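Long-range contacts in glucose 1-dehydrogenase (Haloferax mediterranei, PDB 2VWH), which catalyses the zinc-dependent oxidation of D-glucose and several other aldoses, using NADP+ in preference to NAD+ as the electron acceptor: residues 35-40 with 348-353; 63-68 with 83-88; 103-108 with 303-308. All blocks are in the same frame, centred on the assembly; numbering follows the deposited sequence.

Contact 1: residues 35-40 with 348-353; sequences VGVDGT and IKTAIE. With ZN (zinc ion), chain D; NAP (NADP nicotinamide-adenine-dinucleotide phosphate), chain B; BGC (beta-D-glucopyranose), chain C.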
loop_
_atom_site.group_PDB
_atom_site.type_symbol
_atom_site.label_atom_id
_atom_site.label_comp_id
_atom_site.label_asym_id
_atom_site.label_seq_id
_atom_site.Cartn_x
_atom_site.Cartn_y
_atom_site.Cartn_z
ATOM N N VAL A 35 -13.118 -14.665 28.238
ATOM C CA VAL A 35 -13.131 -14.606 26.793
ATOM C C VAL A 35 -13.896 -13.355 26.390
ATOM O O VAL A 35 -15.027 -13.125 26.839
ATOM C CB VAL A 35 -13.790 -15.862 26.167
ATOM C CG1 VAL A 35 -13.753 -15.793 24.629
ATOM C CG2 VAL A 35 -13.090 -17.120 26.652
ATOM N N GLY A 36 -13.262 -12.538 25.558
ATOM C CA GLY A 36 -13.867 -11.329 25.061
ATOM C C GLY A 36 -14.828 -11.580 23.909
ATOM O O GLY A 36 -14.843 -12.662 23.320
ATOM N N VAL A 37 -15.613 -10.547 23.596
ATOM C CA VAL A 37 -16.545 -10.528 22.468
ATOM C C VAL A 37 -16.243 -9.316 21.604
ATOM O O VAL A 37 -16.072 -8.221 22.131
ATOM C CB VAL A 37 -18.011 -10.448 22.964
ATOM C CG1 VAL A 37 -18.982 -10.411 21.795
ATOM C CG2 VAL A 37 -18.329 -11.629 23.866
ATOM N N ASP A 38 -16.130 -9.492 20.286
ATOM C CA ASP A 38 -15.937 -8.337 19.405
ATOM C C ASP A 38 -16.947 -8.318 18.248
ATOM O O ASP A 38 -17.854 -9.141 18.194
ATOM C CB ASP A 38 -14.463 -8.183 18.958
ATOM C CG ASP A 38 -14.045 -9.125 17.819
ATOM O OD1 ASP A 38 -14.801 -10.001 17.367
ATOM O OD2 ASP A 38 -12.906 -8.962 17.368
ATOM N N GLY A 39 -16.811 -7.334 17.376
ATOM C CA GLY A 39 -17.711 -7.171 16.243
ATOM C C GLY A 39 -17.678 -8.343 15.280
ATOM O O GLY A 39 -18.686 -8.656 14.670
ATOM N N THR A 40 -16.522 -8.990 15.139
ATOM C CA THR A 40 -16.419 -10.190 14.292
ATOM C C THR A 40 -17.282 -11.341 14.849
ATOM O O THR A 40 -17.963 -12.035 14.097
ATOM C CB THR A 40 -14.945 -10.615 14.114
ATOM O OG1 THR A 40 -14.191 -9.528 13.529
ATOM C CG2 THR A 40 -14.829 -11.850 13.216
ATOM N N ILE A 348 -19.482 -1.304 25.279
ATOM C CA ILE A 348 -18.270 -1.159 24.477
ATOM C C ILE A 348 -17.581 -2.527 24.369
ATOM O O ILE A 348 -17.826 -3.264 23.415
ATOM C CB ILE A 348 -17.332 -0.036 25.021
ATOM C CG1 ILE A 348 -18.107 1.287 25.162
ATOM C CG2 ILE A 348 -16.131 0.151 24.083
ATOM C CD1 ILE A 348 -17.260 2.469 25.650
ATOM N N LYS A 349 -16.723 -2.871 25.323
ATOM C CA LYS A 349 -16.084 -4.178 25.319
ATOM C C LYS A 349 -16.673 -5.011 26.463
ATOM O O LYS A 349 -16.726 -4.567 27.613
ATOM C CB LYS A 349 -14.575 -4.072 25.497
ATOM C CG LYS A 349 -13.844 -5.387 25.341
ATOM C CD LYS A 349 -14.003 -5.880 23.928
ATOM C CE LYS A 349 -13.084 -6.972 23.593
ATOM N NZ LYS A 349 -13.364 -7.421 22.198
ATOM N N THR A 350 -17.132 -6.212 26.124
ATOM C CA THR A 350 -17.609 -7.164 27.123
ATOM C C THR A 350 -16.746 -8.419 27.109
ATOM O O THR A 350 -15.989 -8.675 26.160
ATOM C CB THR A 350 -19.072 -7.579 26.867
ATOM O OG1 THR A 350 -19.182 -8.166 25.568
ATOM C CG2 THR A 350 -19.998 -6.386 26.980
ATOM N N ALA A 351 -16.878 -9.194 28.172
ATOM C CA ALA A 351 -16.228 -10.495 28.287
ATOM C C ALA A 351 -17.076 -11.414 29.170
ATOM O O ALA A 351 -17.872 -10.945 29.996
ATOM C CB ALA A 351 -14.824 -10.339 28.891
ATOM N N ILE A 352 -16.864 -12.710 29.016
ATOM C CA ILE A 352 -17.478 -13.726 29.875
ATOM C C ILE A 352 -16.397 -14.360 30.751
ATOM O O ILE A 352 -15.336 -14.760 30.264
ATOM C CB ILE A 352 -18.153 -14.832 29.036
ATOM C CG1 ILE A 352 -19.235 -14.218 28.135
ATOM C CG2 ILE A 352 -18.719 -15.944 29.945
ATOM C CD1 ILE A 352 -19.753 -15.165 27.068
ATOM N N GLU A 353 -16.672 -14.433 32.048
ATOM C CA GLU A 353 -15.776 -15.063 33.001
ATOM C C GLU A 353 -16.193 -16.502 33.286
ATOM O O GLU A 353 -17.283 -16.749 33.802
ATOM C CB GLU A 353 -15.764 -14.268 34.303
ATOM C CG GLU A 353 -14.791 -14.803 35.322
ATOM C CD GLU A 353 -14.678 -13.904 36.527
ATOM O OE1 GLU A 353 -15.563 -13.961 37.381
ATOM O OE2 GLU A 353 -13.695 -13.157 36.624
HETATM ZN ZN ZN D . -11.423 -10.293 17.021
HETATM P PA NAP B . -17.627 -2.931 15.975
HETATM O O1A NAP B . -17.835 -3.062 17.428
HETATM O O2A NAP B . -18.734 -3.336 15.123
HETATM O O5B NAP B . -17.204 -1.421 15.675
HETATM C C5B NAP B . -17.454 -0.842 14.417
HETATM C C4B NAP B . -17.831 0.603 14.674
HETATM O O4B NAP B . -17.829 1.310 13.461
HETATM C C3B NAP B . -19.231 0.717 15.287
HETATM O O3B NAP B . -19.140 1.282 16.574
HETATM C C2B NAP B . -19.977 1.599 14.310
HETATM O O2B NAP B . -20.751 2.571 14.954
HETATM C C1B NAP B . -18.859 2.260 13.513
HETATM N N9A NAP B . -19.347 2.658 12.187
HETATM C C8A NAP B . -19.905 1.847 11.221
HETATM N N7A NAP B . -20.228 2.613 10.160
HETATM C C5A NAP B . -19.905 3.900 10.447
HETATM C C6A NAP B . -20.029 5.074 9.719
HETATM N N6A NAP B . -20.561 5.051 8.497
HETATM N N1A NAP B . -19.599 6.260 10.275
HETATM C C2A NAP B . -19.031 6.272 11.534
HETATM N N3A NAP B . -18.909 5.105 12.256
HETATM C C4A NAP B . -19.341 3.939 11.713
HETATM O O3 NAP B . -16.337 -3.801 15.569
HETATM P PN NAP B . -14.877 -3.918 16.241
HETATM O O1N NAP B . -14.426 -2.603 16.757
HETATM O O2N NAP B . -14.817 -5.116 17.116
HETATM O O5D NAP B . -14.055 -4.228 14.887
HETATM C C5D NAP B . -13.982 -3.292 13.841
HETATM C C4D NAP B . -14.001 -3.965 12.468
HETATM O O4D NAP B . -12.804 -4.691 12.298
HETATM C C3D NAP B . -15.118 -4.979 12.222
HETATM O O3D NAP B . -15.436 -4.969 10.842
HETATM C C2D NAP B . -14.477 -6.288 12.618
HETATM O O2D NAP B . -15.079 -7.417 12.064
HETATM C C1D NAP B . -13.079 -6.074 12.074
HETATM N N1N NAP B . -11.970 -6.819 12.711
HETATM C C2N NAP B . -10.987 -7.261 11.855
HETATM C C3N NAP B . -9.863 -7.905 12.326
HETATM C C7N NAP B . -8.734 -8.151 11.368
HETATM O O7N NAP B . -7.782 -9.107 11.732
HETATM N N7N NAP B . -8.645 -7.504 10.191
HETATM C C4N NAP B . -9.728 -8.125 13.706
HETATM C C5N NAP B . -10.726 -7.629 14.575
HETATM C C6N NAP B . -11.850 -6.971 14.066
HETATM P P2B NAP B . -22.292 2.292 15.373
HETATM O O1X NAP B . -22.289 1.427 16.580
HETATM O O2X NAP B . -23.030 1.645 14.256
HETATM O O3X NAP B . -22.854 3.651 15.692
HETATM C C2 BGC C . -9.883 -11.877 14.781
HETATM C C3 BGC C . -8.704 -12.185 13.868
HETATM C C4 BGC C . -9.262 -12.699 12.551
HETATM C C5 BGC C . -10.267 -11.684 11.951
HETATM C C6 BGC C . -10.827 -12.211 10.626
HETATM C C1 BGC C . -10.839 -10.913 14.106
HETATM O O1 BGC C . -11.791 -10.540 15.065
HETATM O O2 BGC C . -9.386 -11.123 15.849
HETATM O O3 BGC C . -7.863 -13.146 14.476
HETATM O O4 BGC C . -8.201 -13.023 11.686
HETATM O O5 BGC C . -11.332 -11.414 12.888
HETATM O O6 BGC C . -11.632 -13.325 10.913
HETATM O O HOH W 1 -18.008 -6.740 23.354
HETATM O O HOH W 2 -10.234 -9.462 18.314
#
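V35 and I352 face each other as an antiparallel hydrogen-bonded pair, V35 N giving to I352 O at 3.0 Å and I352 N returning to V35 O, where the end of strand 27-37 runs against strand 349-353 at 147°. One step on, G36 and A351 form a non-hydrogen-bonded pair with their CA atoms 4.1 Å apart; a CB on G36 would come up against the K349 chain. V37 then gives its N-H to T350 O, and the two side chains cross obliquely, V37 CB 3.7 Å from T350 OG1; that hydroxyl bonds to A340 O.

K349 carries the polar part. With CG anti to the backbone N (chi1 -173°) and a bend at chi2, its chain comes back over the V37 carbonyl, and NZ donates to V37 O at 2.8 Å from well above the carbonyl plane. The same oxygen takes a proton from a water that in turn accepts from T350 N, so two donors grip it just before the chain turns to the zinc. NZ also makes a salt bridge to E64, near the metal. A methionine in place of K349 would probably leave E64 without its charged mate and the V37 carbonyl with one donor fewer.

Beyond V37, D38 OD2 binds the catalytic zinc at 2.0 Å, G39 N donates to NADP O2N, and T40 OG1 shares a hydrogen bond of 2.7 Å with O2D of the cofactor ribose. D38 is the N-cap of helix 39-46, which thus starts between metal and cofactor. Strand 27-37 also pairs with strand 64-71, while strand 349-353 has strand 328-333 alongside it in parallel.

Contact 2: residues 63-68 with 83-88; sequences HEAVGV and VVPTVR. With ZN (zinc ion), chain D; BGC (beta-D-glucopyranose), chain C.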
loop_
_atom_site.group_PDB
_atom_site.type_symbol
_atom_site.label_atom_id
_atom_site.label_comp_id
_atom_site.label_asym_id
_atom_site.label_seq_id
_atom_site.Cartn_x
_atom_site.Cartn_y
_atom_site.Cartn_z
ATOM N N HIS A 63 -12.725 -15.989 20.317
ATOM C CA HIS A 63 -11.350 -16.031 19.813
ATOM C C HIS A 63 -10.359 -15.165 20.605
ATOM O O HIS A 63 -9.153 -15.295 20.405
ATOM C CB HIS A 63 -11.317 -15.682 18.312
ATOM C CG HIS A 63 -11.741 -14.282 18.000
ATOM N ND1 HIS A 63 -13.059 -13.935 17.788
ATOM C CD2 HIS A 63 -11.022 -13.144 17.850
ATOM C CE1 HIS A 63 -13.134 -12.639 17.528
ATOM N NE2 HIS A 63 -11.913 -12.135 17.555
ATOM N N GLU A 64 -10.865 -14.309 21.500
ATOM C CA GLU A 64 -10.046 -13.441 22.347
ATOM C C GLU A 64 -10.028 -14.044 23.759
ATOM O O GLU A 64 -10.935 -13.803 24.540
ATOM C CB GLU A 64 -10.650 -12.037 22.439
ATOM C CG GLU A 64 -10.855 -11.277 21.133
ATOM C CD GLU A 64 -11.524 -9.914 21.333
ATOM O OE1 GLU A 64 -12.184 -9.707 22.383
ATOM O OE2 GLU A 64 -11.394 -9.027 20.446
ATOM N N ALA A 65 -9.019 -14.828 24.093
ATOM C CA ALA A 65 -9.093 -15.618 25.320
ATOM C C ALA A 65 -7.854 -15.478 26.168
ATOM O O ALA A 65 -6.771 -15.212 25.659
ATOM C CB ALA A 65 -9.304 -17.076 24.979
ATOM N N VAL A 66 -8.028 -15.672 27.472
ATOM C CA VAL A 66 -6.912 -15.862 28.390
ATOM C C VAL A 66 -7.266 -17.031 29.328
ATOM O O VAL A 66 -8.410 -17.192 29.732
ATOM C CB VAL A 66 -6.587 -14.554 29.160
ATOM C CG1 VAL A 66 -7.831 -14.039 29.958
ATOM C CG2 VAL A 66 -5.351 -14.714 30.057
ATOM N N GLY A 67 -6.268 -17.836 29.663
ATOM C CA GLY A 67 -6.460 -19.017 30.475
ATOM C C GLY A 67 -5.242 -19.320 31.316
ATOM O O GLY A 67 -4.226 -18.626 31.238
ATOM N N VAL A 68 -5.362 -20.352 32.142
ATOM C CA VAL A 68 -4.257 -20.815 32.987
ATOM C C VAL A 68 -3.955 -22.269 32.647
ATOM O O VAL A 68 -4.874 -23.093 32.490
ATOM C CB VAL A 68 -4.570 -20.661 34.499
ATOM C CG1 VAL A 68 -5.860 -21.391 34.869
ATOM C CG2 VAL A 68 -3.376 -21.152 35.350
ATOM N N VAL A 83 -1.641 -17.855 29.877
ATOM C CA VAL A 83 -1.406 -17.928 28.442
ATOM C C VAL A 83 -2.583 -17.345 27.660
ATOM O O VAL A 83 -3.722 -17.390 28.103
ATOM C CB VAL A 83 -1.157 -19.384 27.960
ATOM C CG1 VAL A 83 0.180 -19.928 28.505
ATOM C CG2 VAL A 83 -2.338 -20.313 28.335
ATOM N N VAL A 84 -2.263 -16.780 26.502
ATOM C CA VAL A 84 -3.241 -16.346 25.514
ATOM C C VAL A 84 -2.992 -17.151 24.241
ATOM O O VAL A 84 -1.867 -17.196 23.744
ATOM C CB VAL A 84 -3.090 -14.841 25.244
ATOM C CG1 VAL A 84 -3.887 -14.403 23.992
ATOM C CG2 VAL A 84 -3.512 -14.049 26.501
ATOM N N PRO A 85 -4.029 -17.822 23.722
ATOM C CA PRO A 85 -3.856 -18.570 22.484
ATOM C C PRO A 85 -3.911 -17.687 21.232
ATOM O O PRO A 85 -4.690 -16.733 21.175
ATOM C CB PRO A 85 -5.047 -19.528 22.503
ATOM C CG PRO A 85 -6.123 -18.734 23.190
ATOM C CD PRO A 85 -5.405 -17.930 24.242
ATOM N N THR A 86 -3.115 -18.034 20.215
ATOM C CA THR A 86 -3.311 -17.473 18.879
ATOM C C THR A 86 -4.584 -18.083 18.272
ATOM O O THR A 86 -5.159 -19.040 18.800
ATOM C CB THR A 86 -2.083 -17.687 17.935
ATOM O OG1 THR A 86 -1.925 -19.087 17.628
ATOM C CG2 THR A 86 -0.779 -17.131 18.583
ATOM N N VAL A 87 -5.016 -17.538 17.151
ATOM C CA VAL A 87 -6.322 -17.885 16.604
ATOM C C VAL A 87 -6.269 -18.903 15.446
ATOM O O VAL A 87 -7.142 -19.789 15.349
ATOM C CB VAL A 87 -7.065 -16.602 16.206
ATOM C CG1 VAL A 87 -8.408 -16.925 15.540
ATOM C CG2 VAL A 87 -7.247 -15.718 17.464
ATOM N N ARG A 88 -5.232 -18.819 14.615
ATOM C CA ARG A 88 -5.153 -19.656 13.414
ATOM C C ARG A 88 -4.501 -21.019 13.634
ATOM O O ARG A 88 -3.517 -21.148 14.370
ATOM C CB ARG A 88 -4.458 -18.919 12.262
ATOM C CG ARG A 88 -5.390 -17.950 11.602
ATOM C CD ARG A 88 -4.776 -17.245 10.423
ATOM N NE ARG A 88 -5.753 -16.330 9.841
ATOM C CZ ARG A 88 -5.608 -15.720 8.668
ATOM N NH1 ARG A 88 -4.514 -15.903 7.947
ATOM N NH2 ARG A 88 -6.565 -14.923 8.210
HETATM ZN ZN ZN D . -11.423 -10.293 17.021
HETATM C C2 BGC C . -9.883 -11.877 14.781
HETATM C C3 BGC C . -8.704 -12.185 13.868
HETATM C C4 BGC C . -9.262 -12.699 12.551
HETATM C C5 BGC C . -10.267 -11.684 11.951
HETATM C C6 BGC C . -10.827 -12.211 10.626
HETATM C C1 BGC C . -10.839 -10.913 14.106
HETATM O O1 BGC C . -11.791 -10.540 15.065
HETATM O O2 BGC C . -9.386 -11.123 15.849
HETATM O O3 BGC C . -7.863 -13.146 14.476
HETATM O O4 BGC C . -8.201 -13.023 11.686
HETATM O O5 BGC C . -11.332 -11.414 12.888
HETATM O O6 BGC C . -11.632 -13.325 10.913
HETATM O O HOH W 3 -6.975 -15.182 22.011
HETATM O O HOH W 2 -10.234 -9.462 18.314
#
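The catalytic zinc site stands at one end of this beta hairpin, in which strand 64-71 and strand 82-85 run antiparallel: H63, at the zinc end of the hairpin, holds the metal through NE2 at 2.0 Å. Its CG sits between the backbone N and the carbonyl carbon (chi1 65°), which swings the imidazole out to the zinc, where glucose O1 and O2 and a water also bind. D38 is another ligand of the metal, and D41 makes a weak hydrogen bond to H63 ND1, the far nitrogen of the ring.

At the other end G67 and V83 form a hydrogen-bonded pair: G67 N gives to V83 O at 3.0 Å, and V83 N gives to G67 O. V66 CA adds a CA-H...O contact to V83 O. V66 and V84 meet through their CG2 methyls, 4.1 Å apart, while V84 CG1 lies 3.4 Å from A65 O. A65 CB touches the proline ring at P85 CG, 4.0 Å away.

From A65 and P85 on the strands diverge, and a water bridges the gap, donating to H63 O and P85 O and accepting from A65 N. V87 points across to the H63 backbone, its CG2 3.5 Å from H63 O; its CB lies 3.9 Å from glucose O3, so V87 touches both the backbone of the zinc ligand and the sugar.

Strand 27-37 lies alongside strand 64-71, with V35 against A65, and strand 135-137 pairs with strand 82-85. Helix 149-165 brings E150 against both H63 and V87, and F309 of helix 306-318 packs on V84.

Contact 3: residues 103-108 with 303-308; sequences QPDMAP and NSHVEH. With BGC (beta-D-glucopyranose), chain C.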
loop_
_atom_site.group_PDB
_atom_site.type_symbol
_atom_site.label_atom_id
_atom_site.label_comp_id
_atom_site.label_asym_id
_atom_site.label_seq_id
_atom_site.Cartn_x
_atom_site.Cartn_y
_atom_site.Cartn_z
ATOM N N GLN A 103 4.263 -17.943 9.634
ATOM C CA GLN A 103 3.511 -16.751 9.256
ATOM C C GLN A 103 2.083 -17.107 8.820
ATOM O O GLN A 103 1.618 -16.705 7.743
ATOM C CB GLN A 103 4.291 -15.914 8.211
ATOM C CG GLN A 103 4.619 -16.623 6.883
ATOM C CD GLN A 103 5.350 -15.725 5.863
ATOM O OE1 GLN A 103 5.249 -15.933 4.649
ATOM N NE2 GLN A 103 6.080 -14.737 6.356
ATOM N N PRO A 104 1.345 -17.836 9.692
ATOM C CA PRO A 104 -0.024 -18.251 9.357
ATOM C C PRO A 104 -0.994 -17.088 9.167
ATOM O O PRO A 104 -2.030 -17.238 8.504
ATOM C CB PRO A 104 -0.441 -19.108 10.567
ATOM C CG PRO A 104 0.454 -18.719 11.656
ATOM C CD PRO A 104 1.741 -18.301 11.031
ATOM N N ASP A 105 -0.650 -15.939 9.743
ATOM C CA ASP A 105 -1.420 -14.722 9.561
ATOM C C ASP A 105 -1.411 -14.221 8.110
ATOM O O ASP A 105 -2.208 -13.372 7.754
ATOM C CB ASP A 105 -0.891 -13.626 10.488
ATOM C CG ASP A 105 0.562 -13.295 10.228
ATOM O OD1 ASP A 105 1.419 -14.161 10.474
ATOM O OD2 ASP A 105 0.839 -12.180 9.753
ATOM N N MET A 106 -0.486 -14.714 7.296
ATOM C CA MET A 106 -0.453 -14.386 5.873
ATOM C C MET A 106 -1.107 -15.443 4.976
ATOM O O MET A 106 -1.128 -15.291 3.746
ATOM C CB MET A 106 0.990 -14.174 5.417
ATOM C CG MET A 106 1.764 -13.110 6.227
ATOM S SD MET A 106 0.994 -11.478 6.239
ATOM C CE MET A 106 1.263 -10.980 4.514
ATOM N N ALA A 107 -1.646 -16.502 5.568
ATOM C CA ALA A 107 -2.239 -17.579 4.771
ATOM C C ALA A 107 -3.539 -17.120 4.109
ATOM O O ALA A 107 -4.346 -16.402 4.709
ATOM C CB ALA A 107 -2.471 -18.841 5.614
ATOM N N PRO A 108 -3.742 -17.517 2.846
ATOM C CA PRO A 108 -4.988 -17.166 2.188
ATOM C C PRO A 108 -6.186 -18.042 2.539
ATOM O O PRO A 108 -6.067 -19.089 3.199
ATOM C CB PRO A 108 -4.650 -17.324 0.702
ATOM C CG PRO A 108 -3.581 -18.313 0.646
ATOM C CD PRO A 108 -2.829 -18.256 1.951
ATOM N N ASN A 303 -5.579 -10.709 11.068
ATOM C CA ASN A 303 -5.019 -11.678 11.991
ATOM C C ASN A 303 -3.704 -11.142 12.565
ATOM O O ASN A 303 -3.432 -9.935 12.492
ATOM C CB ASN A 303 -4.864 -13.047 11.295
ATOM C CG ASN A 303 -4.670 -14.208 12.271
ATOM O OD1 ASN A 303 -3.631 -14.858 12.252
ATOM N ND2 ASN A 303 -5.649 -14.459 13.121
ATOM N N SER A 304 -2.907 -12.020 13.161
ATOM C CA SER A 304 -1.654 -11.635 13.812
ATOM C C SER A 304 -1.014 -12.918 14.305
ATOM O O SER A 304 -1.661 -13.965 14.333
ATOM C CB SER A 304 -1.892 -10.688 14.995
ATOM O OG SER A 304 -2.767 -11.262 15.953
ATOM N N HIS A 305 0.247 -12.832 14.695
ATOM C CA HIS A 305 0.964 -13.994 15.168
ATOM C C HIS A 305 1.802 -13.682 16.405
ATOM O O HIS A 305 1.718 -12.585 16.962
ATOM C CB HIS A 305 1.784 -14.627 14.030
ATOM C CG HIS A 305 2.057 -16.087 14.244
ATOM N ND1 HIS A 305 1.070 -16.982 14.608
ATOM C CD2 HIS A 305 3.211 -16.795 14.197
ATOM C CE1 HIS A 305 1.603 -18.182 14.753
ATOM N NE2 HIS A 305 2.900 -18.096 14.510
ATOM N N VAL A 306 2.603 -14.660 16.829
ATOM C CA VAL A 306 3.222 -14.670 18.164
ATOM C C VAL A 306 3.979 -13.401 18.502
ATOM O O VAL A 306 3.823 -12.858 19.599
ATOM C CB VAL A 306 4.135 -15.916 18.348
ATOM C CG1 VAL A 306 4.920 -15.855 19.673
ATOM C CG2 VAL A 306 3.282 -17.177 18.300
ATOM N N GLU A 307 4.783 -12.914 17.562
ATOM C CA GLU A 307 5.573 -11.713 17.801
ATOM C C GLU A 307 4.699 -10.498 18.094
ATOM O O GLU A 307 5.077 -9.623 18.869
ATOM C CB GLU A 307 6.518 -11.431 16.617
ATOM C CG GLU A 307 5.836 -11.178 15.243
ATOM C CD GLU A 307 5.617 -12.440 14.372
ATOM O OE1 GLU A 307 5.513 -13.584 14.902
ATOM O OE2 GLU A 307 5.531 -12.263 13.132
ATOM N N HIS A 308 3.522 -10.450 17.473
ATOM C CA HIS A 308 2.572 -9.355 17.690
ATOM C C HIS A 308 1.910 -9.447 19.078
ATOM O O HIS A 308 1.621 -8.425 19.700
ATOM C CB HIS A 308 1.521 -9.373 16.580
ATOM C CG HIS A 308 2.110 -9.314 15.204
ATOM N ND1 HIS A 308 1.860 -10.268 14.245
ATOM C CD2 HIS A 308 2.965 -8.428 14.638
ATOM C CE1 HIS A 308 2.517 -9.963 13.138
ATOM N NE2 HIS A 308 3.205 -8.859 13.354
HETATM C C2 BGC C . -9.883 -11.877 14.781
HETATM C C3 BGC C . -8.704 -12.185 13.868
HETATM C C4 BGC C . -9.262 -12.699 12.551
HETATM C C5 BGC C . -10.267 -11.684 11.951
HETATM C C6 BGC C . -10.827 -12.211 10.626
HETATM C C1 BGC C . -10.839 -10.913 14.106
HETATM O O1 BGC C . -11.791 -10.540 15.065
HETATM O O2 BGC C . -9.386 -11.123 15.849
HETATM O O3 BGC C . -7.863 -13.146 14.476
HETATM O O4 BGC C . -8.201 -13.023 11.686
HETATM O O5 BGC C . -11.332 -11.414 12.888
HETATM O O6 BGC C . -11.632 -13.325 10.913
HETATM O O HOH W 4 4.133 -13.416 10.931
#
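P104 presses its CG onto one face of the H305 imidazole, the two side chains crossing at about a right angle. CG makes a CH-pi contact, 3.6 Å from the ring centroid, 24° off the normal and displaced toward the rim near CE1. V306 CG2 lies over the opposite face, so the imidazole is held between a proline and a valine. The H305 side chain leaves with CG anti to the backbone N (chi1 -155°), which carries the ring across to P104.

D105 also crosses H305 at about a right angle, OD1 lying 3.6 Å from H305 CB, although the carboxylate and ring planes are only 11° apart. OD1 accepts from a water that also donates to E307 OE2, thereby linking two acidic side chains. OD2 comes near the edge of the H308 ring, close to its plane and 4.4 Å from CE1, but its salt bridge is to K157. The H308 ring is fixed through both nitrogens: ND1 accepts the H305 N-H at 3.1 Å, in the ring plane, and NE2 bonds to E160.

H305 is the N-cap of helix 306-318, and the 3-10 turn at 104-106 packs on this helix start. In front of it N303 turns OD1 to D105 CB, 3.5 Å away, while ND2 donates to glucose O3 at 2.9 Å and to O4 at 3.3 Å. With its backbone N bonded to the nicotinamide amide oxygen, O7N, of NADP, N303 reaches both substrate and cofactor in the cleft between the two domains of a zinc-containing alcohol dehydrogenase fold.

Contact 1 opens at 35-40 and closes at 348-353; contact 2 and then contact 3 fall between. Contacts 1 and 2 have centres 13 Å apart and share one mixed sheet, with strands 27-37 and 64-71 side by side; they are tied by the K349-E64 salt bridge and by the zinc. Contact 3, centred 14 Å from contact 2 and 21 Å from contact 1, joins the catalytic part to the nucleotide-binding part, and R88 reaches from contact 2 to the carbonyl of P104. All three touch glucose, so the substrate is held by residues far apart in sequence.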